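Side-chain contacts in restriction endonuclease S subunits (Thermoanaerobacter tengcongensis, PDB 3OKG), which probably serves as the DNA-recognising specificity (S) subunit of a type I methyltransferase, working together with M polypeptides: residues A[196-201]-A[387-392]; A[327-332]-A[373-378]. One frame throughout, in Å; residues are numbered along the deposited sequence.

Contact 1 (A[196-201]-A[387-392])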
# COMPACT_ATOMS: atom_id res chain seq x y z
N ARG A 196 -8.49 -0.70 -9.70
CA ARG A 196 -8.49 0.24 -10.82
C ARG A 196 -9.50 1.35 -10.60
O ARG A 196 -9.22 2.52 -10.83
CB ARG A 196 -8.85 -0.46 -12.13
CG ARG A 196 -7.70 -1.18 -12.78
CD ARG A 196 -8.19 -2.24 -13.79
NE ARG A 196 -7.14 -3.25 -13.88
CZ ARG A 196 -7.31 -4.52 -14.19
NH1 ARG A 196 -8.52 -5.00 -14.46
NH2 ARG A 196 -6.25 -5.33 -14.21
N LEU A 197 -10.68 0.96 -10.14
CA LEU A 197 -11.73 1.92 -9.87
C LEU A 197 -11.26 2.94 -8.83
O LEU A 197 -11.47 4.14 -8.99
CB LEU A 197 -12.96 1.18 -9.35
CG LEU A 197 -14.21 2.05 -9.25
CD1 LEU A 197 -14.62 2.59 -10.63
CD2 LEU A 197 -15.34 1.23 -8.60
N ARG A 198 -10.65 2.43 -7.76
CA ARG A 198 -10.14 3.28 -6.69
C ARG A 198 -9.15 4.28 -7.25
O ARG A 198 -9.25 5.48 -6.99
CB ARG A 198 -9.48 2.42 -5.60
CG ARG A 198 -9.13 3.19 -4.34
CD ARG A 198 -9.47 2.39 -3.09
NE ARG A 198 -9.18 0.96 -3.27
CZ ARG A 198 -9.93 -0.02 -2.77
NH1 ARG A 198 -11.02 0.27 -2.07
NH2 ARG A 198 -9.59 -1.28 -2.98
N ALA A 199 -8.21 3.78 -8.05
CA ALA A 199 -7.22 4.63 -8.70
C ALA A 199 -7.90 5.76 -9.48
O ALA A 199 -7.44 6.90 -9.45
CB ALA A 199 -6.33 3.81 -9.61
N GLU A 200 -8.98 5.43 -10.19
CA GLU A 200 -9.69 6.42 -10.97
C GLU A 200 -10.34 7.44 -10.04
O GLU A 200 -10.30 8.64 -10.32
CB GLU A 200 -10.74 5.77 -11.88
CG GLU A 200 -10.14 5.01 -13.04
CD GLU A 200 -11.15 4.15 -13.77
OE1 GLU A 200 -12.35 4.19 -13.39
OE2 GLU A 200 -10.76 3.43 -14.71
N ALA A 201 -10.92 6.95 -8.93
CA ALA A 201 -11.60 7.83 -7.98
C ALA A 201 -10.60 8.78 -7.33
O ALA A 201 -10.86 9.98 -7.17
CB ALA A 201 -12.32 7.02 -6.90
N ARG A 387 -5.33 6.25 1.39
CA ARG A 387 -5.05 5.13 2.29
C ARG A 387 -5.68 3.82 1.84
O ARG A 387 -5.12 2.74 2.07
CB ARG A 387 -5.52 5.46 3.71
CG ARG A 387 -4.44 6.07 4.59
CD ARG A 387 -4.93 6.32 6.01
NE ARG A 387 -5.80 7.49 6.12
CZ ARG A 387 -5.37 8.75 6.23
NH1 ARG A 387 -4.07 9.01 6.25
NH2 ARG A 387 -6.24 9.75 6.33
N ALA A 388 -6.86 3.90 1.23
CA ALA A 388 -7.58 2.71 0.80
C ALA A 388 -6.87 1.98 -0.32
O ALA A 388 -7.23 0.83 -0.65
CB ALA A 388 -9.02 3.06 0.39
N GLN A 389 -5.89 2.63 -0.94
CA GLN A 389 -5.12 1.96 -1.99
C GLN A 389 -3.92 1.30 -1.32
O GLN A 389 -2.90 1.95 -1.11
CB GLN A 389 -4.68 2.93 -3.09
CG GLN A 389 -5.64 3.03 -4.30
CD GLN A 389 -5.79 1.73 -5.13
OE1 GLN A 389 -5.39 1.68 -6.30
NE2 GLN A 389 -6.39 0.70 -4.54
N ALA A 390 -4.07 0.03 -0.97
CA ALA A 390 -3.02 -0.75 -0.31
C ALA A 390 -1.96 -1.11 -1.32
O ALA A 390 -2.23 -1.14 -2.53
CB ALA A 390 -3.61 -2.03 0.31
N GLU A 391 -0.75 -1.39 -0.85
CA GLU A 391 0.31 -1.71 -1.80
C GLU A 391 -0.06 -3.01 -2.50
O GLU A 391 -0.75 -3.86 -1.93
CB GLU A 391 1.69 -1.77 -1.11
CG GLU A 391 2.07 -3.11 -0.54
CD GLU A 391 2.82 -3.99 -1.53
OE1 GLU A 391 3.03 -5.18 -1.21
OE2 GLU A 391 3.22 -3.48 -2.61
N THR A 392 0.41 -3.15 -3.73
CA THR A 392 -0.11 -4.13 -4.66
C THR A 392 0.20 -5.55 -4.24
O THR A 392 -0.70 -6.36 -4.08
CB THR A 392 0.39 -3.90 -6.10
OG1 THR A 392 0.09 -2.55 -6.50
CG2 THR A 392 -0.26 -4.89 -7.08

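Contact 2 (A[327-332]-A[373-378])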
# COMPACT_ATOMS: atom_id res chain seq x y z
N LEU A 327 -8.96 30.24 6.82
CA LEU A 327 -7.55 30.62 6.74
C LEU A 327 -6.66 29.43 6.37
O LEU A 327 -5.81 29.52 5.48
CB LEU A 327 -7.09 31.18 8.09
CG LEU A 327 -5.61 31.57 8.18
CD1 LEU A 327 -5.26 32.55 7.05
CD2 LEU A 327 -5.29 32.18 9.54
N LEU A 328 -6.86 28.31 7.05
CA LEU A 328 -6.05 27.12 6.81
C LEU A 328 -6.16 26.61 5.37
O LEU A 328 -5.14 26.30 4.74
CB LEU A 328 -6.46 26.00 7.78
CG LEU A 328 -5.43 24.88 7.93
CD1 LEU A 328 -4.12 25.48 8.38
CD2 LEU A 328 -5.91 23.82 8.95
N TYR A 329 -7.37 26.49 4.86
CA TYR A 329 -7.54 26.07 3.47
C TYR A 329 -6.85 27.03 2.51
O TYR A 329 -6.25 26.62 1.51
CB TYR A 329 -9.01 25.98 3.09
CG TYR A 329 -9.60 24.63 3.38
CD1 TYR A 329 -10.62 24.48 4.31
CD2 TYR A 329 -9.11 23.49 2.74
CE1 TYR A 329 -11.17 23.23 4.59
CE2 TYR A 329 -9.65 22.23 3.01
CZ TYR A 329 -10.67 22.12 3.94
OH TYR A 329 -11.20 20.89 4.21
N TYR A 330 -6.94 28.33 2.80
CA TYR A 330 -6.36 29.33 1.90
C TYR A 330 -4.85 29.21 1.88
O TYR A 330 -4.24 29.17 0.81
CB TYR A 330 -6.75 30.73 2.37
CG TYR A 330 -6.40 31.83 1.37
CD1 TYR A 330 -6.90 31.79 0.08
CD2 TYR A 330 -5.60 32.90 1.74
CE1 TYR A 330 -6.59 32.80 -0.83
CE2 TYR A 330 -5.29 33.91 0.84
CZ TYR A 330 -5.79 33.86 -0.43
OH TYR A 330 -5.50 34.85 -1.34
N LEU A 331 -4.24 29.11 3.06
CA LEU A 331 -2.79 28.97 3.17
C LEU A 331 -2.28 27.70 2.50
O LEU A 331 -1.21 27.70 1.89
CB LEU A 331 -2.35 28.97 4.64
CG LEU A 331 -2.55 30.26 5.44
CD1 LEU A 331 -2.20 30.00 6.90
CD2 LEU A 331 -1.75 31.45 4.89
N HIS A 332 -3.05 26.63 2.59
CA HIS A 332 -2.69 25.37 1.95
C HIS A 332 -2.73 25.55 0.44
O HIS A 332 -1.76 25.22 -0.24
CB HIS A 332 -3.60 24.23 2.41
CG HIS A 332 -3.10 22.87 2.03
ND1 HIS A 332 -3.79 22.03 1.18
CD2 HIS A 332 -1.97 22.21 2.37
CE1 HIS A 332 -3.11 20.90 1.03
NE2 HIS A 332 -2.00 20.99 1.74
N ALA A 373 -17.43 23.38 5.30
CA ALA A 373 -18.09 22.08 5.43
C ALA A 373 -18.00 21.27 4.12
O ALA A 373 -17.73 20.07 4.12
CB ALA A 373 -19.53 22.27 5.84
N TYR A 374 -18.18 21.95 3.00
CA TYR A 374 -18.06 21.31 1.70
C TYR A 374 -16.64 20.81 1.40
O TYR A 374 -16.46 19.67 0.99
CB TYR A 374 -18.55 22.23 0.58
CG TYR A 374 -18.22 21.73 -0.80
CD1 TYR A 374 -18.89 20.63 -1.34
CD2 TYR A 374 -17.26 22.36 -1.57
CE1 TYR A 374 -18.59 20.15 -2.61
CE2 TYR A 374 -16.96 21.90 -2.86
CZ TYR A 374 -17.63 20.80 -3.37
OH TYR A 374 -17.34 20.33 -4.64
N LEU A 375 -15.65 21.67 1.60
CA LEU A 375 -14.25 21.29 1.39
C LEU A 375 -13.81 20.16 2.33
O LEU A 375 -13.01 19.32 1.94
CB LEU A 375 -13.32 22.51 1.63
CG LEU A 375 -13.45 23.67 0.63
CD1 LEU A 375 -12.47 24.80 1.05
CD2 LEU A 375 -13.19 23.22 -0.80
N ASP A 376 -14.29 20.20 3.57
CA ASP A 376 -13.94 19.17 4.53
C ASP A 376 -14.38 17.80 4.02
O ASP A 376 -13.66 16.81 4.19
CB ASP A 376 -14.62 19.42 5.87
CG ASP A 376 -13.90 20.47 6.70
OD1 ASP A 376 -12.77 20.87 6.34
OD2 ASP A 376 -14.48 20.87 7.73
N GLN A 377 -15.57 17.74 3.41
CA GLN A 377 -16.06 16.46 2.88
C GLN A 377 -15.11 15.91 1.81
O GLN A 377 -14.71 14.76 1.84
CB GLN A 377 -17.49 16.63 2.34
CG GLN A 377 -18.02 15.46 1.53
CD GLN A 377 -19.01 14.59 2.31
OE1 GLN A 377 -19.01 14.56 3.55
NE2 GLN A 377 -19.85 13.87 1.58
N ILE A 378 -14.71 16.76 0.86
CA ILE A 378 -13.78 16.34 -0.18
C ILE A 378 -12.41 15.97 0.39
O ILE A 378 -11.79 14.97 -0.01
CB ILE A 378 -13.57 17.47 -1.21
CG1 ILE A 378 -14.90 17.95 -1.78
CG2 ILE A 378 -12.62 17.01 -2.30
CD1 ILE A 378 -14.76 19.21 -2.68

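Contact 1 (A[196-201]-A[387-392])
Arg198 and Gln389 carry this contact, crossing obliquely with the guanidinium and amide planes turned 41° apart. The aliphatic parts meet first: CG of Arg198 lies 3.5 Å from CG of Gln389, and the same Arg198 CG is 3.7 Å from the amide carbon CD of Gln389. Farther out, the Gln389 amide comes up at the edge of the guanidinium, beside NE, and not over a face. Arg198 CG stands anti to the backbone N (chi1 -170°), which sends the chain out toward the other segment; bends at chi2 and chi3 bring the guanidinium over the Ala388 carbonyl. One face of that group consequently meets the carbonyl O of Ala388, 3.3 Å above the plane and set off from the centre of the group. NE of Arg198 is likewise 3.3 Å from O of Ala388, but the hydrogen does not line up, so this is no hydrogen bond. Ala388 adds an apolar touch, its CB 3.6 Å from CD of Arg198, while the methyl of Ala199 borders the Gln389 amide. The CA atoms of Arg198 and Gln389 are 7.0 Å apart. No residue here is buried, consistent with a surface contact in which alkyl packing is clear. Both segments lie in predicted coiled-coil ranges, consistent with the antiparallel long-helix pairing of type I S subunits. The contact lies midway along helix 174-216, where helix 365-388, antiparallel to it, ends in a short link before helix 392-407; Arg198 also packs on Leu385, and a weak, long ion pair joins it to Glu395.

Contact 2 (A[327-332]-A[373-378])
The hydroxyl of Tyr329 donates a short hydrogen bond to Asp376, with OH 2.6 Å from OD1. The acceptor lies in the plane of the phenol ring, at its edge, and offers its anti lone pair, the one turned away from OD2. Ring and carboxylate planes are 39° apart, so the two groups meet twisted and not coplanar. OD1 of Asp376 also lies 3.3 Å from CE1 of Tyr329, which places it on that flank of the phenol. The backbone N of Asp376 is near the hydroxyl too, but the geometry does not suit a hydrogen bond. Accepting this O-H is likely to stabilise the charged form of the aspartate.

Leu375 covers one face of the same ring. Its CD1 sits 3.8 Å from the Tyr329 centroid and 15° off the ring normal, a CH-pi contact, while CB of Leu375 lies 3.5 Å from CZ of Tyr329 on the same face. With CG anti to the carbonyl carbon (chi1 -66°) and an extended chi2, Leu375 runs back along the ring from the hydroxyl end toward CG as the tyrosine points the opposite way. Edge and face are thus fixed by consecutive residues of one helix. A leucine in place of Tyr329 would probably leave OD1 of Asp376 without its hydroxyl donor and the Leu375 methyl without an aromatic face.

Leu375 packs on Ala212 of helix 174-216 as well, and Leu328 and Leu331 lean on strands 289-292 and 300-302. The arrangement is that of a helix-helix junction where a DNA-specificity domain meets the long antiparallel helices characteristic of type I S subunits.

From the N terminus, the chain passes through the first specificity region and enters helix 174-216, which supplies 196-201, the first half of contact 1. It then builds the strands of the second region and reaches helix 324-333, where contact 2 opens at 327-332. That smaller loop, which includes the unmodelled residues 341-348, closes at 373-378 on helix 365-388. The same helix leads on to 387-392, closing contact 1, so the shorter loop lies wholly within the longer one. The contact centres lie about 23 Å apart, the nearest atoms about 9 Å. Contact 2 joins the second globular region to helix 365-388; contact 1 joins that helix's C-terminal end, and the link just after it, to helix 174-216.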